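Local coordinates for tryptophane-5-halogenase (Microbispora sp. ATCC PTA-5024, PDB 5UAO), which probably uses bound FAD to chlorinate a tryptophan at carbon 5 during biosynthesis of the lanthipeptide NAI-107, at residues V32-G37 against Y42-A47; A63-I68 against D198-E203; N340-G345 against V366-S371. All coordinates share one frame; numbering follows the deposited sequence.

The three contacts sample an FAD-binding domain from the adenosine site to the helix packed against the sheet. Interactions 1 and 2 both touch the FAD: Gly-37 of interaction 1 holds a ribose hydroxyl of the adenosine half, while the two segments of interaction 2 grip the adenine, the same ribose and a phosphate oxygen. Their centres are about 14 Å apart, and they meet where Gly-37 O lies 3.6 Å from Ile-67 CG2. Interaction 3 lies about 10 Å from interaction 1, centre to centre, and packs directly on its helix, with Thr-44 CG2 3.9 Å from Leu-369 CD2. Interactions 2 and 3, their centres about 20 Å apart, do not touch, yet both reach the same mixed sheet.

Interaction 1. Residues V32-G37 against Y42-A47; sequences VGVIGG and YLTALA. With FAD (flavin-adenine dinucleotide), chain E.
Where strand 31-35 gives way to a glycine turn and helix 39-51, the backbones of Val-34 and Ala-45 pass with their CA atoms 6.5 Å apart, those of Gly-37 and Tyr-42 at 5.9 Å. This is the first strand-turn-helix of a beta-alpha-beta unit, in the Rossmann-type dinucleotide-binding arrangement, and Gly-36 fits the first glycine of a GxGxxG pattern. On the strand, Val-34 points toward the helix. Its CG2, anti to the carbonyl carbon, comes within 4.2 Å of Thr-44 CG2, the two side chains meeting at a slant, and lies 4.4 Å from Ala-45 CB. The hydroxyl of Thr-44 turns back to its own helix, hydrogen-bonded to Ala-40 O. Gly-36, at phi 125° and psi 140°, brings its CA to 3.5 Å from FAD O4B in the ribose. The next amide, Gly-37 N, donates to FAD O3B at 2.9 Å, with an N-H...O angle of 150°. Tyr-42 lays its ring beside this turn while its OH bonds to Glu-61 on strand 56-61. The carbonyl oxygen Gly-37 O meets the ring edge in plane, 3.3 Å from Tyr-42 CE2.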
loop_
_atom_site.group_PDB
_atom_site.type_symbol
_atom_site.label_atom_id
_atom_site.label_comp_id
_atom_site.label_asym_id
_atom_site.label_seq_id
_atom_site.Cartn_x
_atom_site.Cartn_y
_atom_site.Cartn_z
ATOM N N VAL A 32 29.744 6.411 12.584
ATOM C CA VAL A 32 28.428 6.192 13.184
ATOM C C VAL A 32 28.653 5.529 14.530
ATOM O O VAL A 32 29.453 4.594 14.655
ATOM C CB VAL A 32 27.529 5.295 12.312
ATOM C CG1 VAL A 32 26.240 4.999 13.022
ATOM C CG2 VAL A 32 27.271 5.913 10.937
ATOM N N GLY A 33 28.004 6.090 15.520
ATOM C CA GLY A 33 27.952 5.560 16.906
ATOM C C GLY A 33 26.587 4.885 17.160
ATOM O O GLY A 33 25.555 5.536 17.193
ATOM N N VAL A 34 26.608 3.577 17.291
ATOM C CA VAL A 34 25.455 2.795 17.689
ATOM C C VAL A 34 25.436 2.636 19.224
ATOM O O VAL A 34 26.336 2.015 19.858
ATOM C CB VAL A 34 25.490 1.440 16.998
ATOM C CG1 VAL A 34 24.353 0.541 17.545
ATOM C CG2 VAL A 34 25.474 1.658 15.489
ATOM N N ILE A 35 24.451 3.264 19.846
ATOM C CA ILE A 35 24.465 3.374 21.285
ATOM C C ILE A 35 23.588 2.322 21.905
ATOM O O ILE A 35 22.350 2.458 21.916
ATOM C CB ILE A 35 23.980 4.755 21.728
ATOM C CG1 ILE A 35 24.731 5.815 20.922
ATOM C CG2 ILE A 35 24.230 4.922 23.259
ATOM C CD1 ILE A 35 26.266 5.646 20.887
ATOM N N GLY A 36 24.219 1.253 22.379
ATOM C CA GLY A 36 23.493 0.087 22.863
ATOM C C GLY A 36 23.866 -1.236 22.207
ATOM O O GLY A 36 24.123 -1.293 21.020
ATOM N N GLY A 37 23.937 -2.291 23.015
ATOM C CA GLY A 37 24.429 -3.615 22.579
ATOM C C GLY A 37 23.492 -4.801 22.779
ATOM O O GLY A 37 23.918 -5.901 23.061
ATOM N N TYR A 42 23.426 -4.610 17.793
ATOM C CA TYR A 42 24.336 -5.470 16.997
ATOM C C TYR A 42 23.841 -5.645 15.568
ATOM O O TYR A 42 24.654 -5.548 14.626
ATOM C CB TYR A 42 24.684 -6.795 17.702
ATOM C CG TYR A 42 25.809 -6.558 18.764
ATOM C CD1 TYR A 42 27.120 -6.414 18.372
ATOM C CD2 TYR A 42 25.529 -6.384 20.105
ATOM C CE1 TYR A 42 28.110 -6.122 19.283
ATOM C CE2 TYR A 42 26.523 -6.127 21.027
ATOM C CZ TYR A 42 27.831 -5.999 20.586
ATOM O OH TYR A 42 28.858 -5.762 21.459
ATOM N N LEU A 43 22.527 -5.830 15.391
ATOM C CA LEU A 43 22.017 -5.924 14.070
ATOM C C LEU A 43 22.208 -4.647 13.289
ATOM O O LEU A 43 22.528 -4.686 12.103
ATOM C CB LEU A 43 20.553 -6.380 14.059
ATOM C CG LEU A 43 20.257 -7.770 14.630
ATOM C CD1 LEU A 43 18.784 -7.928 14.697
ATOM C CD2 LEU A 43 20.834 -8.930 13.780
ATOM N N THR A 44 22.042 -3.491 13.915
ATOM C CA THR A 44 22.272 -2.247 13.223
ATOM C C THR A 44 23.727 -2.083 12.852
ATOM O O THR A 44 24.018 -1.711 11.696
ATOM C CB THR A 44 21.938 -1.048 14.122
ATOM O OG1 THR A 44 20.580 -1.159 14.515
ATOM C CG2 THR A 44 22.142 0.231 13.398
ATOM N N ALA A 45 24.637 -2.355 13.791
ATOM C CA ALA A 45 26.072 -2.188 13.507
ATOM C C ALA A 45 26.550 -3.147 12.372
ATOM O O ALA A 45 27.289 -2.740 11.487
ATOM C CB ALA A 45 26.873 -2.436 14.775
ATOM N N LEU A 46 26.051 -4.385 12.376
ATOM C CA LEU A 46 26.402 -5.347 11.334
ATOM C C LEU A 46 25.864 -4.926 9.963
ATOM O O LEU A 46 26.543 -5.108 8.968
ATOM C CB LEU A 46 25.907 -6.741 11.708
ATOM C CG LEU A 46 26.707 -7.350 12.823
ATOM C CD1 LEU A 46 25.975 -8.534 13.406
ATOM C CD2 LEU A 46 28.037 -7.830 12.276
ATOM N N ALA A 47 24.639 -4.364 9.936
ATOM C CA ALA A 47 24.035 -3.889 8.697
ATOM C C ALA A 47 24.786 -2.686 8.120
ATOM O O ALA A 47 25.013 -2.668 6.875
ATOM C CB ALA A 47 22.582 -3.546 8.901
HETATM P PA FAD E . 17.941 -3.845 25.117
HETATM O O1A FAD E . 18.092 -5.350 24.890
HETATM O O2A FAD E . 17.160 -3.263 26.311
HETATM O O5B FAD E . 19.382 -3.139 25.012
HETATM C C5B FAD E . 19.685 -1.828 25.443
HETATM C C4B FAD E . 21.191 -1.660 25.356
HETATM O O4B FAD E . 21.330 -0.255 25.582
HETATM C C3B FAD E . 22.062 -2.378 26.407
HETATM O O3B FAD E . 23.336 -2.952 25.820
HETATM C C2B FAD E . 22.397 -1.270 27.411
HETATM O O2B FAD E . 23.662 -1.452 28.167
HETATM C C1B FAD E . 22.428 -0.058 26.478
HETATM N N9A FAD E . 22.294 1.211 27.232
HETATM C C8A FAD E . 21.168 1.681 27.848
HETATM N N7A FAD E . 21.437 2.889 28.416
HETATM C C5A FAD E . 22.744 3.160 28.173
HETATM C C6A FAD E . 23.652 4.235 28.554
HETATM N N6A FAD E . 23.186 5.284 29.296
HETATM N N1A FAD E . 24.897 4.167 28.107
HETATM C C2A FAD E . 25.359 3.153 27.349
HETATM N N3A FAD E . 24.581 2.130 26.993
HETATM C C4A FAD E . 23.292 2.095 27.382
HETATM N N1 FAD E . 11.049 -9.758 19.914
HETATM C C2 FAD E . 10.958 -10.784 19.001
HETATM O O2 FAD E . 11.335 -10.613 17.797
HETATM N N3 FAD E . 10.481 -12.007 19.357
HETATM C C4 FAD E . 10.070 -12.305 20.607
HETATM O O4 FAD E . 9.623 -13.473 20.831
HETATM C C4X FAD E . 10.155 -11.221 21.642
HETATM N N5 FAD E . 9.713 -11.374 22.922
HETATM C C5X FAD E . 9.794 -10.384 23.842
HETATM C C6 FAD E . 9.325 -10.610 25.129
HETATM C C7 FAD E . 9.357 -9.614 26.089
HETATM C C7M FAD E . 8.885 -9.829 27.497
HETATM C C8 FAD E . 9.945 -8.317 25.766
HETATM C C8M FAD E . 9.986 -7.242 26.832
HETATM C C9 FAD E . 10.404 -8.084 24.481
HETATM C C9A FAD E . 10.346 -9.047 23.470
HETATM N N10 FAD E . 10.803 -8.802 22.128
HETATM C C10 FAD E . 10.688 -9.893 21.209
HETATM C "C1'" FAD E . 11.470 -7.561 21.628
HETATM C "C2'" FAD E . 13.016 -7.984 21.583
HETATM O "O2'" FAD E . 13.219 -8.481 22.901
HETATM C "C3'" FAD E . 14.348 -7.151 21.616
HETATM O "O3'" FAD E . 15.637 -7.774 21.976
HETATM C "C4'" FAD E . 14.357 -6.346 22.882
HETATM O "O4'" FAD E . 13.085 -6.467 23.589
HETATM C "C5'" FAD E . 14.870 -4.964 22.475
HETATM O "O5'" FAD E . 16.234 -5.020 22.173
HETATM P P FAD E . 17.003 -3.590 22.380
HETATM O O1P FAD E . 16.205 -2.503 21.797
HETATM O O2P FAD E . 18.363 -3.891 21.764
HETATM O O3P FAD E . 17.082 -3.174 23.897
#

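Interaction 2. Residues A63-I68 against D198-E203; sequences ADIPII and DATVAE. With FAD (flavin-adenine dinucleotide), chain E.
With CG1 anti to the carbonyl carbon (chi1 -64°) and CD1 extended beyond it, Ile-65, which points toward segment 198-203, carries its CD1 to 4.3 Å from Thr-200 CG2. Asp-198 has its CG anti to the backbone N (chi1 173°), a setting that brings its carboxylate nearer to the loop, where Asp-198 OD1 comes to 3.6 Å from Ala-63 N. The direct contact is therefore slight and near the surface, made of one methyl pair and a carboxylate approaching the backbone nitrogen of Ala-63. Thr-200 uses its hydroxyl elsewhere, in a hydrogen bond with Ser-62 OG. What chiefly unites the two segments is the FAD held between them. Consistent with a Rossmann-type FAD-binding fold, the loop after strand 56-61 takes the ribose and a phosphate, and the backbone of Val-201 in strand 195-208 reads the adenine. On the loop, Ile-65 O accepts a hydrogen bond from the ribose hydroxyl FAD O2B at 2.6 Å, while Ile-65 CD1 lies over a face of the adenine, 3.6 Å from FAD N7A. Farther along, Ile-68 N sends an almost straight bond to the phosphate oxygen FAD O1A, 177° at the hydrogen. Across the ligand, both bonds to the base come from the Val-201 backbone, in the pattern of a base pair. Val-201 N donates to FAD N1A at 2.8 Å, and FAD N6A donates to Val-201 O at 2.9 Å; the CB and CG2 of the same valine pack beside N1A. Next to that pair, Ala-199 O approaches FAD C2A to 3.4 Å. Just beyond, Ala-202 and Glu-203 both face Ile-216, a classic beta bulge in the strand.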
loop_
_atom_site.group_PDB
_atom_site.type_symbol
_atom_site.label_atom_id
_atom_site.label_comp_id
_atom_site.label_asym_id
_atom_site.label_seq_id
_atom_site.Cartn_x
_atom_site.Cartn_y
_atom_site.Cartn_z
ATOM N N ALA A 63 28.405 -2.085 30.453
ATOM C CA ALA A 63 28.419 -3.358 31.125
ATOM C C ALA A 63 27.479 -3.344 32.329
ATOM O O ALA A 63 27.134 -4.397 32.867
ATOM C CB ALA A 63 29.827 -3.668 31.565
ATOM N N ASP A 64 27.068 -2.160 32.762
ATOM C CA ASP A 64 26.222 -2.026 33.972
ATOM C C ASP A 64 24.726 -1.902 33.758
ATOM O O ASP A 64 23.974 -1.807 34.743
ATOM C CB ASP A 64 26.643 -0.791 34.793
ATOM C CG ASP A 64 28.013 -0.957 35.451
ATOM O OD1 ASP A 64 28.452 -2.121 35.625
ATOM O OD2 ASP A 64 28.638 0.085 35.780
ATOM N N ILE A 65 24.279 -1.813 32.510
ATOM C CA ILE A 65 22.841 -1.811 32.231
ATOM C C ILE A 65 22.609 -3.010 31.317
ATOM O O ILE A 65 22.985 -2.979 30.144
ATOM C CB ILE A 65 22.374 -0.517 31.533
ATOM C CG1 ILE A 65 22.570 0.689 32.451
ATOM C CG2 ILE A 65 20.886 -0.632 31.172
ATOM C CD1 ILE A 65 22.661 1.986 31.696
ATOM N N PRO A 66 22.052 -4.077 31.866
ATOM C CA PRO A 66 21.983 -5.273 31.068
ATOM C C PRO A 66 20.969 -5.102 29.950
ATOM O O PRO A 66 19.984 -4.347 30.083
ATOM C CB PRO A 66 21.442 -6.324 32.034
ATOM C CG PRO A 66 20.664 -5.522 33.048
ATOM C CD PRO A 66 21.456 -4.252 33.205
ATOM N N ILE A 67 21.192 -5.872 28.898
ATOM C CA ILE A 67 20.192 -6.014 27.845
ATOM C C ILE A 67 18.908 -6.639 28.393
ATOM O O ILE A 67 18.886 -7.291 29.439
ATOM C CB ILE A 67 20.732 -6.821 26.635
ATOM C CG1 ILE A 67 20.981 -8.299 27.001
ATOM C CG2 ILE A 67 21.965 -6.128 26.068
ATOM C CD1 ILE A 67 21.448 -9.163 25.819
ATOM N N ILE A 68 17.826 -6.473 27.655
ATOM C CA ILE A 68 16.545 -6.883 28.182
ATOM C C ILE A 68 16.400 -8.445 28.403
ATOM O O ILE A 68 15.745 -8.916 29.352
ATOM C CB ILE A 68 15.435 -6.266 27.340
ATOM C CG1 ILE A 68 14.113 -6.335 28.126
ATOM C CG2 ILE A 68 15.382 -6.935 25.967
ATOM C CD1 ILE A 68 12.924 -5.839 27.358
ATOM N N ASP A 198 33.257 0.469 25.715
ATOM C CA ASP A 198 32.585 0.149 26.956
ATOM C C ASP A 198 32.382 1.453 27.708
ATOM O O ASP A 198 33.340 2.044 28.218
ATOM C CB ASP A 198 33.365 -0.880 27.760
ATOM C CG ASP A 198 32.789 -1.132 29.174
ATOM O OD1 ASP A 198 31.611 -0.824 29.479
ATOM O OD2 ASP A 198 33.563 -1.645 30.020
ATOM N N ALA A 199 31.137 1.889 27.818
ATOM C CA ALA A 199 30.867 3.183 28.478
ATOM C C ALA A 199 29.421 3.264 28.910
ATOM O O ALA A 199 28.546 2.633 28.322
ATOM C CB ALA A 199 31.192 4.314 27.514
ATOM N N THR A 200 29.178 4.024 29.958
ATOM C CA THR A 200 27.843 4.336 30.375
ATOM C C THR A 200 27.606 5.769 30.063
ATOM O O THR A 200 28.316 6.678 30.586
ATOM C CB THR A 200 27.633 4.025 31.874
ATOM O OG1 THR A 200 27.834 2.628 32.020
ATOM C CG2 THR A 200 26.180 4.337 32.287
ATOM N N VAL A 201 26.657 6.032 29.149
ATOM C CA VAL A 201 26.391 7.436 28.742
ATOM C C VAL A 201 25.647 8.131 29.866
ATOM O O VAL A 201 24.683 7.571 30.357
ATOM C CB VAL A 201 25.603 7.501 27.395
ATOM C CG1 VAL A 201 25.040 8.895 27.128
ATOM C CG2 VAL A 201 26.500 7.018 26.260
ATOM N N ALA A 202 26.120 9.327 30.274
ATOM C CA ALA A 202 25.503 10.150 31.362
ATOM C C ALA A 202 24.685 11.277 30.790
ATOM O O ALA A 202 23.661 11.662 31.359
ATOM C CB ALA A 202 26.573 10.785 32.270
ATOM N N GLU A 203 25.193 11.877 29.724
ATOM C CA GLU A 203 24.523 12.991 29.119
ATOM C C GLU A 203 24.696 12.971 27.619
ATOM O O GLU A 203 25.766 12.710 27.062
ATOM C CB GLU A 203 25.055 14.301 29.655
ATOM C CG GLU A 203 24.251 15.493 29.148
ATOM C CD GLU A 203 24.910 16.838 29.460
ATOM O OE1 GLU A 203 25.906 16.867 30.238
ATOM O OE2 GLU A 203 24.434 17.864 28.894
HETATM P PA FAD E . 17.941 -3.845 25.117
HETATM O O1A FAD E . 18.092 -5.350 24.890
HETATM O O2A FAD E . 17.160 -3.263 26.311
HETATM O O5B FAD E . 19.382 -3.139 25.012
HETATM C C5B FAD E . 19.685 -1.828 25.443
HETATM C C4B FAD E . 21.191 -1.660 25.356
HETATM O O4B FAD E . 21.330 -0.255 25.582
HETATM C C3B FAD E . 22.062 -2.378 26.407
HETATM O O3B FAD E . 23.336 -2.952 25.820
HETATM C C2B FAD E . 22.397 -1.270 27.411
HETATM O O2B FAD E . 23.662 -1.452 28.167
HETATM C C1B FAD E . 22.428 -0.058 26.478
HETATM N N9A FAD E . 22.294 1.211 27.232
HETATM C C8A FAD E . 21.168 1.681 27.848
HETATM N N7A FAD E . 21.437 2.889 28.416
HETATM C C5A FAD E . 22.744 3.160 28.173
HETATM C C6A FAD E . 23.652 4.235 28.554
HETATM N N6A FAD E . 23.186 5.284 29.296
HETATM N N1A FAD E . 24.897 4.167 28.107
HETATM C C2A FAD E . 25.359 3.153 27.349
HETATM N N3A FAD E . 24.581 2.130 26.993
HETATM C C4A FAD E . 23.292 2.095 27.382
HETATM N N1 FAD E . 11.049 -9.758 19.914
HETATM C C2 FAD E . 10.958 -10.784 19.001
HETATM O O2 FAD E . 11.335 -10.613 17.797
HETATM N N3 FAD E . 10.481 -12.007 19.357
HETATM C C4 FAD E . 10.070 -12.305 20.607
HETATM O O4 FAD E . 9.623 -13.473 20.831
HETATM C C4X FAD E . 10.155 -11.221 21.642
HETATM N N5 FAD E . 9.713 -11.374 22.922
HETATM C C5X FAD E . 9.794 -10.384 23.842
HETATM C C6 FAD E . 9.325 -10.610 25.129
HETATM C C7 FAD E . 9.357 -9.614 26.089
HETATM C C7M FAD E . 8.885 -9.829 27.497
HETATM C C8 FAD E . 9.945 -8.317 25.766
HETATM C C8M FAD E . 9.986 -7.242 26.832
HETATM C C9 FAD E . 10.404 -8.084 24.481
HETATM C C9A FAD E . 10.346 -9.047 23.470
HETATM N N10 FAD E . 10.803 -8.802 22.128
HETATM C C10 FAD E . 10.688 -9.893 21.209
HETATM C "C1'" FAD E . 11.470 -7.561 21.628
HETATM C "C2'" FAD E . 13.016 -7.984 21.583
HETATM O "O2'" FAD E . 13.219 -8.481 22.901
HETATM C "C3'" FAD E . 14.348 -7.151 21.616
HETATM O "O3'" FAD E . 15.637 -7.774 21.976
HETATM C "C4'" FAD E . 14.357 -6.346 22.882
HETATM O "O4'" FAD E . 13.085 -6.467 23.589
HETATM C "C5'" FAD E . 14.870 -4.964 22.475
HETATM O "O5'" FAD E . 16.234 -5.020 22.173
HETATM P P FAD E . 17.003 -3.590 22.380
HETATM O O1P FAD E . 16.205 -2.503 21.797
HETATM O O2P FAD E . 18.363 -3.891 21.764
HETATM O O3P FAD E . 17.082 -3.174 23.897
#

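Interaction 3. Residues N340-G345 against V366-S371; sequences NVMAVG and VQILVS
Met-342, on the short strand 341-343, is the first residue of its segment to meet helix 358-372, and it does so with the end of its side chain. CG lies anti to the backbone N (chi1 175°), and the chain then bends at chi2, 149°, carrying the sulfur across to the helix. There Met-342 SD sits 4.1 Å from Leu-369 CB, the two side chains running past each other in opposite directions. The terminal methyl goes on to Ile-368, with Met-342 CE 4.2 Å from Ile-368 CG2, the side chains crossing at about a right angle. One flexible chain thus touches two successive residues of the helix. Leu-390 of helix 383-406 also packs against both Met-342 and Ile-368. Two residues on, Val-344 again points toward the helix. Val-344 CG1 meets Val-366 CG2 at 4.0 Å, once more near a right angle, and both valines also touch Thr-44 of helix 39-51. Gly-345, which follows, touches the FAD. No hydrogen bond joins the two segments, and every residue that touches across them is buried. Within the helix, Ser-371 OG bonds back to Gln-367 O at 2.8 Å, tilted 25° from the carbonyl plane, and the backbone Ser-371 N reaches the same oxygen from the opposite face. Phe-447 of the second subunit packs on Ile-368, so the helix also faces the dimer partner. Helix 358-372 thereby packs on a face of the mixed sheet through strand 341-343, an alpha/beta layer packing in the FAD-binding domain of a flavin-dependent tryptophan halogenase.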
loop_
_atom_site.group_PDB
_atom_site.type_symbol
_atom_site.label_atom_id
_atom_site.label_comp_id
_atom_site.label_asym_id
_atom_site.label_seq_id
_atom_site.Cartn_x
_atom_site.Cartn_y
_atom_site.Cartn_z
ATOM N N ASN A 340 20.327 13.979 13.469
ATOM C CA ASN A 340 21.379 12.996 13.357
ATOM C C ASN A 340 21.204 11.845 14.333
ATOM O O ASN A 340 22.183 11.196 14.708
ATOM C CB ASN A 340 22.767 13.690 13.523
ATOM C CG ASN A 340 23.022 14.267 14.904
ATOM O OD1 ASN A 340 22.143 14.516 15.697
ATOM N ND2 ASN A 340 24.289 14.493 15.194
ATOM N N VAL A 341 19.946 11.588 14.713
ATOM C CA VAL A 341 19.618 10.462 15.566
ATOM C C VAL A 341 18.524 9.632 14.926
ATOM O O VAL A 341 17.508 10.188 14.533
ATOM C CB VAL A 341 19.108 10.989 16.913
ATOM C CG1 VAL A 341 18.602 9.840 17.749
ATOM C CG2 VAL A 341 20.229 11.726 17.635
ATOM N N MET A 342 18.752 8.336 14.788
ATOM C CA MET A 342 17.642 7.404 14.525
ATOM C C MET A 342 17.552 6.368 15.643
ATOM O O MET A 342 18.538 5.855 16.094
ATOM C CB MET A 342 17.784 6.712 13.193
ATOM C CG MET A 342 16.624 5.675 13.092
ATOM S SD MET A 342 16.125 5.457 11.454
ATOM C CE MET A 342 14.942 4.085 11.513
ATOM N N ALA A 343 16.350 6.060 16.085
ATOM C CA ALA A 343 16.148 5.012 17.066
ATOM C C ALA A 343 15.721 3.662 16.445
ATOM O O ALA A 343 14.883 3.588 15.508
ATOM C CB ALA A 343 15.123 5.452 18.094
ATOM N N VAL A 344 16.307 2.606 16.984
ATOM C CA VAL A 344 16.033 1.244 16.543
ATOM C C VAL A 344 15.805 0.400 17.742
ATOM O O VAL A 344 16.611 0.420 18.704
ATOM C CB VAL A 344 17.218 0.628 15.702
ATOM C CG1 VAL A 344 16.940 -0.823 15.324
ATOM C CG2 VAL A 344 17.549 1.477 14.445
ATOM N N GLY A 345 14.741 -0.405 17.677
ATOM C CA GLY A 345 14.373 -1.358 18.731
ATOM C C GLY A 345 13.476 -0.762 19.825
ATOM O O GLY A 345 12.620 0.059 19.545
ATOM N N VAL A 366 16.285 -0.967 10.537
ATOM C CA VAL A 366 17.669 -1.068 10.013
ATOM C C VAL A 366 17.732 -0.849 8.511
ATOM O O VAL A 366 18.621 -0.133 8.010
ATOM C CB VAL A 366 18.304 -2.383 10.421
ATOM C CG1 VAL A 366 19.663 -2.624 9.773
ATOM C CG2 VAL A 366 18.525 -2.389 11.944
ATOM N N GLN A 367 16.807 -1.450 7.774
ATOM C CA GLN A 367 16.845 -1.277 6.300
ATOM C C GLN A 367 16.567 0.117 5.920
ATOM O O GLN A 367 17.121 0.646 4.974
ATOM C CB GLN A 367 15.878 -2.232 5.562
ATOM C CG GLN A 367 16.402 -3.592 5.542
ATOM C CD GLN A 367 15.475 -4.508 4.808
ATOM O OE1 GLN A 367 14.662 -5.246 5.416
ATOM N NE2 GLN A 367 15.530 -4.416 3.507
ATOM N N ILE A 368 15.654 0.745 6.640
ATOM C CA ILE A 368 15.361 2.159 6.445
ATOM C C ILE A 368 16.604 3.029 6.663
ATOM O O ILE A 368 16.983 3.848 5.796
ATOM C CB ILE A 368 14.197 2.598 7.368
ATOM C CG1 ILE A 368 12.881 1.959 6.893
ATOM C CG2 ILE A 368 14.016 4.103 7.440
ATOM C CD1 ILE A 368 11.740 2.241 7.831
ATOM N N LEU A 369 17.252 2.831 7.789
ATOM C CA LEU A 369 18.448 3.604 8.114
ATOM C C LEU A 369 19.532 3.376 7.087
ATOM O O LEU A 369 20.172 4.314 6.589
ATOM C CB LEU A 369 18.966 3.177 9.477
ATOM C CG LEU A 369 20.362 3.770 9.888
ATOM C CD1 LEU A 369 20.249 5.278 10.044
ATOM C CD2 LEU A 369 20.855 3.114 11.149
ATOM N N VAL A 370 19.754 2.124 6.745
ATOM C CA VAL A 370 20.902 1.782 5.886
ATOM C C VAL A 370 20.732 2.292 4.469
ATOM O O VAL A 370 21.716 2.786 3.836
ATOM C CB VAL A 370 21.235 0.308 5.932
ATOM C CG1 VAL A 370 22.370 -0.057 4.957
ATOM C CG2 VAL A 370 21.689 -0.014 7.353
ATOM N N SER A 371 19.497 2.233 3.990
ATOM C CA SER A 371 19.160 2.807 2.708
ATOM C C SER A 371 19.166 4.304 2.651
ATOM O O SER A 371 19.417 4.844 1.603
ATOM C CB SER A 371 17.701 2.448 2.373
ATOM O OG SER A 371 17.586 1.077 2.208
#